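Local coordinates for probable transcriptional regulatory protein aq_1575 (Aquifex aeolicus, PDB 1LFP) that probably binds DNA and takes part in regulating transcription, at residues 82-87 with 100-105; 137-142 with 198-203. All coordinates share one frame; numbering follows the deposited sequence.

Contact 1: 82-87 with 100-105; sequences FEEVIY and LATTDN
Val85 and Ala101 face each other as a hydrogen-bonded pair of an antiparallel beta hairpin, made by strands 83-91 and 95-103. Val85 N gives a bond to Ala101 O and Ala101 N returns one to Val85 O, each 2.9 Å long; Glu83 and Thr103 repeat the pattern two residues away. From CB, Val85 sends CG1 between its own backbone N and carbonyl carbon (chi1 51°), and there CG1 lies 3.6 Å from Ala101 CB and also touches Thr103 CG2. Its other methyl, CG2, rests over a face of the Tyr87 ring, toward the rim, while Ala101 CB meets that ring at its edge, so small aliphatic groups suit both strand positions. Tyr87 OH is hydrogen-bonded to Thr110 OG1 of helix 106-119, which lies over this face. On the reverse face, Ile86 CD1 is pressed tightly to Leu100 CG at 3.4 Å, and Glu84 pairs its carboxylate with Arg48. Where strand 95-103 ends, Thr103 OG1 accepts from Asn105 N in an ST turn and is also hydrogen-bonded to Thr109 OG1 of the helix that follows. Beside this turn, Asp104 CB sits over one face of the Phe82 ring, 4.2 Å from its centroid.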
ATOM      1  N   PHE A  82     -16.877   7.225   3.474  1.00 40.55           N
ATOM      2  CA  PHE A  82     -15.703   6.380   3.245  1.00 35.44           C
ATOM      3  C   PHE A  82     -14.845   6.352   4.510  1.00 33.66           C
ATOM      4  O   PHE A  82     -14.474   7.407   5.037  1.00 31.98           O
ATOM      5  CB  PHE A  82     -14.849   6.909   2.086  1.00 37.89           C
ATOM      6  CG  PHE A  82     -15.253   6.394   0.745  1.00 35.47           C
ATOM      7  CD1 PHE A  82     -15.150   5.041   0.442  1.00 33.90           C
ATOM      8  CD2 PHE A  82     -15.768   7.257  -0.215  1.00 33.45           C
ATOM      9  CE1 PHE A  82     -15.556   4.547  -0.787  1.00 32.77           C
ATOM     10  CE2 PHE A  82     -16.179   6.779  -1.447  1.00 33.76           C
ATOM     11  CZ  PHE A  82     -16.074   5.413  -1.739  1.00 33.49           C
ATOM     12  N   GLU A  83     -14.536   5.150   5.008  1.00 35.05           N
ATOM     13  CA  GLU A  83     -13.677   5.033   6.191  1.00 31.58           C
ATOM     14  C   GLU A  83     -12.628   3.944   5.948  1.00 27.54           C
ATOM     15  O   GLU A  83     -12.827   3.073   5.104  1.00 26.84           O
ATOM     16  CB  GLU A  83     -14.478   4.656   7.437  1.00 43.46           C
ATOM     17  CG  GLU A  83     -13.907   5.195   8.766  1.00 45.58           C
ATOM     18  CD  GLU A  83     -12.381   5.093   8.896  1.00 49.65           C
ATOM     19  OE1 GLU A  83     -11.658   5.968   8.355  1.00 49.50           O
ATOM     20  OE2 GLU A  83     -11.906   4.129   9.544  1.00 50.95           O
ATOM     21  N   GLU A  84     -11.534   4.012   6.695  1.00 26.13           N
ATOM     22  CA  GLU A  84     -10.436   3.029   6.599  1.00 22.65           C
ATOM     23  C   GLU A  84     -10.689   1.903   7.586  1.00 22.62           C
ATOM     24  O   GLU A  84     -10.979   2.165   8.753  1.00 23.01           O
ATOM     25  CB  GLU A  84      -9.084   3.667   6.917  1.00 26.85           C
ATOM     26  CG  GLU A  84      -8.721   4.878   6.082  1.00 29.25           C
ATOM     27  CD  GLU A  84      -7.284   5.335   6.276  1.00 30.65           C
ATOM     28  OE1 GLU A  84      -6.460   5.093   5.370  1.00 27.18           O
ATOM     29  OE2 GLU A  84      -6.962   5.939   7.325  1.00 31.87           O
ATOM     30  N   VAL A  85     -10.605   0.660   7.122  1.00 19.43           N
ATOM     31  CA  VAL A  85     -10.821  -0.489   7.994  1.00 20.54           C
ATOM     32  C   VAL A  85      -9.614  -1.404   7.816  1.00 19.68           C
ATOM     33  O   VAL A  85      -9.080  -1.490   6.730  1.00 18.09           O
ATOM     34  CB  VAL A  85     -12.131  -1.248   7.622  1.00 23.28           C
ATOM     35  CG1 VAL A  85     -12.167  -1.555   6.154  1.00 26.12           C
ATOM     36  CG2 VAL A  85     -12.247  -2.542   8.421  1.00 24.48           C
ATOM     37  N   ILE A  86      -9.181  -2.035   8.895  1.00 19.17           N
ATOM     38  CA  ILE A  86      -8.062  -2.949   8.818  1.00 21.73           C
ATOM     39  C   ILE A  86      -8.565  -4.339   9.024  1.00 20.07           C
ATOM     40  O   ILE A  86      -9.200  -4.635  10.043  1.00 19.36           O
ATOM     41  CB  ILE A  86      -7.019  -2.631   9.886  1.00 21.78           C
ATOM     42  CG1 ILE A  86      -6.516  -1.211   9.644  1.00 22.28           C
ATOM     43  CG2 ILE A  86      -5.895  -3.664   9.845  1.00 20.47           C
ATOM     44  CD1 ILE A  86      -6.179  -0.997   8.206  1.00 27.83           C
ATOM     45  N   TYR A  87      -8.319  -5.214   8.049  1.00 15.75           N
ATOM     46  CA  TYR A  87      -8.726  -6.598   8.192  1.00 16.05           C
ATOM     47  C   TYR A  87      -7.487  -7.403   8.514  1.00 14.02           C
ATOM     48  O   TYR A  87      -6.371  -7.017   8.154  1.00 14.75           O
ATOM     49  CB  TYR A  87      -9.369  -7.136   6.912  1.00 19.33           C
ATOM     50  CG  TYR A  87     -10.692  -6.500   6.640  1.00 20.14           C
ATOM     51  CD1 TYR A  87     -11.841  -6.887   7.346  1.00 19.69           C
ATOM     52  CD2 TYR A  87     -10.797  -5.480   5.712  1.00 19.57           C
ATOM     53  CE1 TYR A  87     -13.041  -6.258   7.117  1.00 21.73           C
ATOM     54  CE2 TYR A  87     -11.997  -4.840   5.475  1.00 18.69           C
ATOM     55  CZ  TYR A  87     -13.114  -5.234   6.184  1.00 22.14           C
ATOM     56  OH  TYR A  87     -14.285  -4.546   5.925  1.00 21.37           O
ATOM     57  N   LEU A 100      -5.583  -3.309   4.287  1.00 17.12           N
ATOM     58  CA  LEU A 100      -5.982  -1.941   4.584  1.00 15.93           C
ATOM     59  C   LEU A 100      -7.023  -1.591   3.514  1.00 17.59           C
ATOM     60  O   LEU A 100      -6.740  -1.609   2.319  1.00 16.36           O
ATOM     61  CB  LEU A 100      -4.743  -1.042   4.520  1.00 18.11           C
ATOM     62  CG  LEU A 100      -3.856  -0.911   5.771  1.00 23.39           C
ATOM     63  CD1 LEU A 100      -3.573  -2.258   6.454  1.00 23.24           C
ATOM     64  CD2 LEU A 100      -2.602  -0.139   5.390  1.00 20.04           C
ATOM     65  N   ALA A 101      -8.256  -1.346   3.949  1.00 18.14           N
ATOM     66  CA  ALA A 101      -9.322  -1.050   3.012  1.00 18.23           C
ATOM     67  C   ALA A 101      -9.945   0.316   3.296  1.00 23.14           C
ATOM     68  O   ALA A 101      -9.811   0.856   4.391  1.00 20.39           O
ATOM     69  CB  ALA A 101     -10.370  -2.145   3.092  1.00 17.38           C
ATOM     70  N   THR A 102     -10.552   0.912   2.266  1.00 24.93           N
ATOM     71  CA  THR A 102     -11.232   2.207   2.407  1.00 25.90           C
ATOM     72  C   THR A 102     -12.546   1.899   1.727  1.00 29.04           C
ATOM     73  O   THR A 102     -12.583   1.725   0.503  1.00 28.80           O
ATOM     74  CB  THR A 102     -10.490   3.357   1.674  1.00 27.14           C
ATOM     75  OG1 THR A 102      -9.179   3.534   2.232  1.00 27.41           O
ATOM     76  CG2 THR A 102     -11.272   4.670   1.838  1.00 28.76           C
ATOM     77  N   THR A 103     -13.621   1.831   2.514  1.00 26.39           N
ATOM     78  CA  THR A 103     -14.919   1.422   2.007  1.00 29.02           C
ATOM     79  C   THR A 103     -16.062   2.267   2.539  1.00 29.97           C
ATOM     80  O   THR A 103     -15.942   2.907   3.589  1.00 29.15           O
ATOM     81  CB  THR A 103     -15.171  -0.101   2.340  1.00 31.45           C
ATOM     82  OG1 THR A 103     -16.446  -0.518   1.839  1.00 31.78           O
ATOM     83  CG2 THR A 103     -15.120  -0.352   3.848  1.00 31.42           C
ATOM     84  N   ASP A 104     -17.161   2.285   1.794  1.00 35.99           N
ATOM     85  CA  ASP A 104     -18.336   3.050   2.202  1.00 38.25           C
ATOM     86  C   ASP A 104     -19.403   2.108   2.747  1.00 39.46           C
ATOM     87  O   ASP A 104     -20.518   2.530   3.045  1.00 38.51           O
ATOM     88  CB  ASP A 104     -18.918   3.829   1.014  1.00 47.12           C
ATOM     89  CG  ASP A 104     -19.591   2.923  -0.009  1.00 48.98           C
ATOM     90  OD1 ASP A 104     -20.436   3.420  -0.791  1.00 50.86           O
ATOM     91  OD2 ASP A 104     -19.278   1.713  -0.044  1.00 48.19           O
ATOM     92  N   ASN A 105     -19.057   0.825   2.855  1.00 34.86           N
ATOM     93  CA  ASN A 105     -19.973  -0.183   3.362  1.00 34.80           C
ATOM     94  C   ASN A 105     -19.170  -1.344   3.944  1.00 35.25           C
ATOM     95  O   ASN A 105     -18.954  -2.360   3.287  1.00 34.73           O
ATOM     96  CB  ASN A 105     -20.866  -0.697   2.232  1.00 36.52           C
ATOM     97  CG  ASN A 105     -22.070  -1.442   2.742  1.00 37.64           C
ATOM     98  OD1 ASN A 105     -21.966  -2.337   3.586  1.00 36.09           O
ATOM     99  ND2 ASN A 105     -23.233  -1.073   2.234  1.00 39.65           N
TER

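Contact 2: 137-142 with 198-203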
ATOM      1  N   LYS A 137       4.693   1.515   9.893  1.00 20.97           N
ATOM      2  CA  LYS A 137       5.867   2.244   9.421  1.00 19.26           C
ATOM      3  C   LYS A 137       5.532   3.140   8.229  1.00 18.97           C
ATOM      4  O   LYS A 137       4.540   2.940   7.523  1.00 18.90           O
ATOM      5  CB  LYS A 137       6.967   1.294   8.899  1.00 19.12           C
ATOM      6  CG  LYS A 137       7.609   0.311   9.889  1.00 20.75           C
ATOM      7  CD  LYS A 137       8.657   1.028  10.741  1.00 23.44           C
ATOM      8  CE  LYS A 137       9.120   0.141  11.862  1.00 24.50           C
ATOM      9  NZ  LYS A 137       7.909  -0.354  12.524  1.00 29.25           N
ATOM     10  N   GLY A 138       6.393   4.125   8.014  1.00 15.90           N
ATOM     11  CA  GLY A 138       6.265   4.943   6.818  1.00 16.11           C
ATOM     12  C   GLY A 138       6.898   4.096   5.726  1.00 16.87           C
ATOM     13  O   GLY A 138       7.841   3.379   5.985  1.00 16.63           O
ATOM     14  N   TYR A 139       6.401   4.219   4.501  1.00 17.00           N
ATOM     15  CA  TYR A 139       6.891   3.442   3.387  1.00 17.66           C
ATOM     16  C   TYR A 139       7.068   4.354   2.184  1.00 19.51           C
ATOM     17  O   TYR A 139       6.143   5.050   1.794  1.00 18.96           O
ATOM     18  CB  TYR A 139       5.836   2.366   3.104  1.00 20.65           C
ATOM     19  CG  TYR A 139       6.074   1.508   1.915  1.00 19.26           C
ATOM     20  CD1 TYR A 139       5.471   1.792   0.694  1.00 25.08           C
ATOM     21  CD2 TYR A 139       6.834   0.340   2.034  1.00 25.30           C
ATOM     22  CE1 TYR A 139       5.604   0.919  -0.387  1.00 24.28           C
ATOM     23  CE2 TYR A 139       6.980  -0.533   0.968  1.00 26.24           C
ATOM     24  CZ  TYR A 139       6.367  -0.241  -0.241  1.00 28.61           C
ATOM     25  OH  TYR A 139       6.537  -1.098  -1.313  1.00 29.68           O
ATOM     26  N   ILE A 140       8.266   4.329   1.606  1.00 23.32           N
ATOM     27  CA  ILE A 140       8.602   5.158   0.457  1.00 22.93           C
ATOM     28  C   ILE A 140       9.121   4.311  -0.673  1.00 23.79           C
ATOM     29  O   ILE A 140       9.979   3.450  -0.452  1.00 23.62           O
ATOM     30  CB  ILE A 140       9.685   6.196   0.850  1.00 19.37           C
ATOM     31  CG1 ILE A 140       9.072   7.187   1.856  1.00 19.42           C
ATOM     32  CG2 ILE A 140      10.220   6.909  -0.427  1.00 21.39           C
ATOM     33  CD1 ILE A 140      10.101   8.090   2.607  1.00 18.24           C
ATOM     34  N   GLU A 141       8.609   4.545  -1.882  1.00 23.34           N
ATOM     35  CA  GLU A 141       9.051   3.798  -3.053  1.00 25.57           C
ATOM     36  C   GLU A 141       9.801   4.751  -3.961  1.00 24.88           C
ATOM     37  O   GLU A 141       9.381   5.881  -4.134  1.00 25.48           O
ATOM     38  CB  GLU A 141       7.858   3.200  -3.822  1.00 28.75           C
ATOM     39  CG  GLU A 141       7.579   1.743  -3.450  1.00 30.88           C
ATOM     40  CD  GLU A 141       6.303   1.180  -4.059  1.00 34.09           C
ATOM     41  OE1 GLU A 141       5.986   1.518  -5.232  1.00 32.91           O
ATOM     42  OE2 GLU A 141       5.623   0.384  -3.356  1.00 36.11           O
ATOM     43  N   VAL A 142      10.916   4.283  -4.510  1.00 25.83           N
ATOM     44  CA  VAL A 142      11.737   5.095  -5.422  1.00 25.21           C
ATOM     45  C   VAL A 142      12.091   4.228  -6.613  1.00 24.70           C
ATOM     46  O   VAL A 142      12.553   3.091  -6.477  1.00 27.45           O
ATOM     47  CB  VAL A 142      13.030   5.615  -4.716  1.00 29.30           C
ATOM     48  CG1 VAL A 142      13.659   4.526  -3.948  1.00 32.27           C
ATOM     49  CG2 VAL A 142      14.032   6.177  -5.729  1.00 26.49           C
ATOM     50  N   GLN A 198       3.635   6.417   1.900  1.00 20.88           N
ATOM     51  CA  GLN A 198       2.408   6.166   2.641  1.00 19.52           C
ATOM     52  C   GLN A 198       2.718   5.406   3.922  1.00 17.93           C
ATOM     53  O   GLN A 198       3.800   4.867   4.094  1.00 17.28           O
ATOM     54  CB  GLN A 198       1.458   5.305   1.776  1.00 19.32           C
ATOM     55  CG  GLN A 198       2.117   3.998   1.297  1.00 26.00           C
ATOM     56  CD  GLN A 198       1.235   3.168   0.338  1.00 29.35           C
ATOM     57  OE1 GLN A 198       0.262   3.661  -0.226  1.00 33.32           O
ATOM     58  NE2 GLN A 198       1.601   1.904   0.151  1.00 27.79           N
ATOM     59  N   ILE A 199       1.724   5.317   4.796  1.00 16.15           N
ATOM     60  CA  ILE A 199       1.879   4.574   6.028  1.00 17.40           C
ATOM     61  C   ILE A 199       1.461   3.139   5.715  1.00 17.88           C
ATOM     62  O   ILE A 199       0.415   2.913   5.076  1.00 17.00           O
ATOM     63  CB  ILE A 199       0.939   5.161   7.127  1.00 19.29           C
ATOM     64  CG1 ILE A 199       1.441   6.532   7.558  1.00 21.63           C
ATOM     65  CG2 ILE A 199       0.808   4.176   8.297  1.00 21.55           C
ATOM     66  CD1 ILE A 199       2.775   6.524   8.244  1.00 24.97           C
ATOM     67  N   THR A 200       2.278   2.173   6.138  1.00 16.71           N
ATOM     68  CA  THR A 200       1.962   0.770   5.912  1.00 16.62           C
ATOM     69  C   THR A 200       2.308  -0.022   7.180  1.00 14.42           C
ATOM     70  O   THR A 200       2.620   0.557   8.227  1.00 16.77           O
ATOM     71  CB  THR A 200       2.747   0.203   4.711  1.00 20.10           C
ATOM     72  OG1 THR A 200       2.250  -1.093   4.379  1.00 22.37           O
ATOM     73  CG2 THR A 200       4.230   0.115   5.000  1.00 22.00           C
ATOM     74  N   TRP A 201       2.223  -1.342   7.095  1.00 16.69           N
ATOM     75  CA  TRP A 201       2.570  -2.198   8.245  1.00 14.46           C
ATOM     76  C   TRP A 201       3.674  -3.120   7.737  1.00 14.89           C
ATOM     77  O   TRP A 201       3.611  -3.539   6.599  1.00 16.39           O
ATOM     78  CB  TRP A 201       1.369  -3.013   8.684  1.00 16.97           C
ATOM     79  CG  TRP A 201       0.346  -2.212   9.328  1.00 17.87           C
ATOM     80  CD1 TRP A 201      -0.486  -1.325   8.714  1.00 19.02           C
ATOM     81  CD2 TRP A 201       0.067  -2.134  10.736  1.00 19.11           C
ATOM     82  NE1 TRP A 201      -1.267  -0.683   9.665  1.00 16.69           N
ATOM     83  CE2 TRP A 201      -0.946  -1.172  10.906  1.00 20.10           C
ATOM     84  CE3 TRP A 201       0.578  -2.786  11.874  1.00 20.19           C
ATOM     85  CZ2 TRP A 201      -1.463  -0.844  12.175  1.00 19.13           C
ATOM     86  CZ3 TRP A 201       0.062  -2.471  13.138  1.00 20.98           C
ATOM     87  CH2 TRP A 201      -0.951  -1.505  13.274  1.00 19.58           C
ATOM     88  N   LYS A 202       4.694  -3.353   8.552  1.00 13.64           N
ATOM     89  CA  LYS A 202       5.830  -4.182   8.141  1.00 14.60           C
ATOM     90  C   LYS A 202       5.953  -5.397   9.062  1.00 15.54           C
ATOM     91  O   LYS A 202       5.915  -5.267  10.271  1.00 16.48           O
ATOM     92  CB  LYS A 202       7.116  -3.332   8.249  1.00 14.90           C
ATOM     93  CG  LYS A 202       8.414  -4.065   7.830  1.00 17.82           C
ATOM     94  CD  LYS A 202       9.609  -3.101   7.973  1.00 22.09           C
ATOM     95  CE  LYS A 202      10.891  -3.646   7.282  1.00 28.44           C
ATOM     96  NZ  LYS A 202      11.767  -4.404   8.210  1.00 32.13           N
ATOM     97  N   PRO A 203       6.096  -6.608   8.499  1.00 15.55           N
ATOM     98  CA  PRO A 203       6.231  -7.754   9.405  1.00 16.21           C
ATOM     99  C   PRO A 203       7.479  -7.662  10.268  1.00 16.42           C
ATOM    100  O   PRO A 203       8.531  -7.186   9.810  1.00 19.19           O
ATOM    101  CB  PRO A 203       6.275  -8.962   8.448  1.00 19.07           C
ATOM    102  CG  PRO A 203       6.743  -8.368   7.173  1.00 19.99           C
ATOM    103  CD  PRO A 203       6.075  -7.028   7.094  1.00 16.29           C
TER
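Tyr139 and Gln198 pair across two neighbouring strands of an antiparallel sheet, 134-143 and the outermost strand 196-203. Their backbones are joined both ways: Tyr139 N reaches Gln198 O at 2.7 Å, a noticeably bent bond (138° at the hydrogen), and Gln198 N gives to Tyr139 O. Lys137 and Thr200 form a second such pair, with the bond from Thr200 N to Lys137 O almost straight. Between these pairs stands Gly138, whose CA has Ile199 CD1 4.1 Å away.

The side chains of Tyr139, Gln198 and Thr200 share one face. With CG anti to the backbone N (chi1 175°), the tyrosine ring runs alongside the Gln198 side chain, and its CD1 comes within 3.9 Å of Gln198 NE2, the amide turned 33° from the ring plane. Thr200 suits its place because its methyl CG2 packs 3.4 Å from Tyr139 CB and also touches the ring, while its hydroxyl makes a weak hydrogen bond to Gln233 of strand 231-239. An alanine at Tyr139 would keep the CB contact with Thr200 CG2 but would probably open a gap beside the Gln198 amide and leave Glu141 OE2 without the phenol hydroxyl.

Farther out, aliphatic stems let two lysines lie close: Lys137 CG is 4.0 Å from Lys202 CB. Their ammonium groups have separate acidic partners, Asp163 for Lys202, which also makes a cation-pi contact with Tyr174, and, weakly, Glu135 for Lys137. A bond at the far end of the tyrosine limits the swing of the whole side chain: Tyr139 OH donates to Glu141 OE2 at 2.7 Å, meeting the anti side of the carboxylate.

Contacts 1 and 2 are both antiparallel strand pairs, partly buried, but in different sheets: contact 1 joins adjacent strands of a hairpin, whereas contact 2 brings together strands far apart in sequence. Contact 2 lies nearer the middle of the chain, its centre about 7 Å from the chain centre against about 13 Å for contact 1. Both are held by backbone hydrogen bonds; among side chains, contact 1, with helices on both faces, adds mostly aliphatic and aromatic packing, while contact 2 mixes a tyrosine with amide, hydroxyl and lysine stems. Strand 231-239 links them, touching Leu100 and Thr200, and Leu100 CD1 packs 3.9 Å from Trp201 CD1.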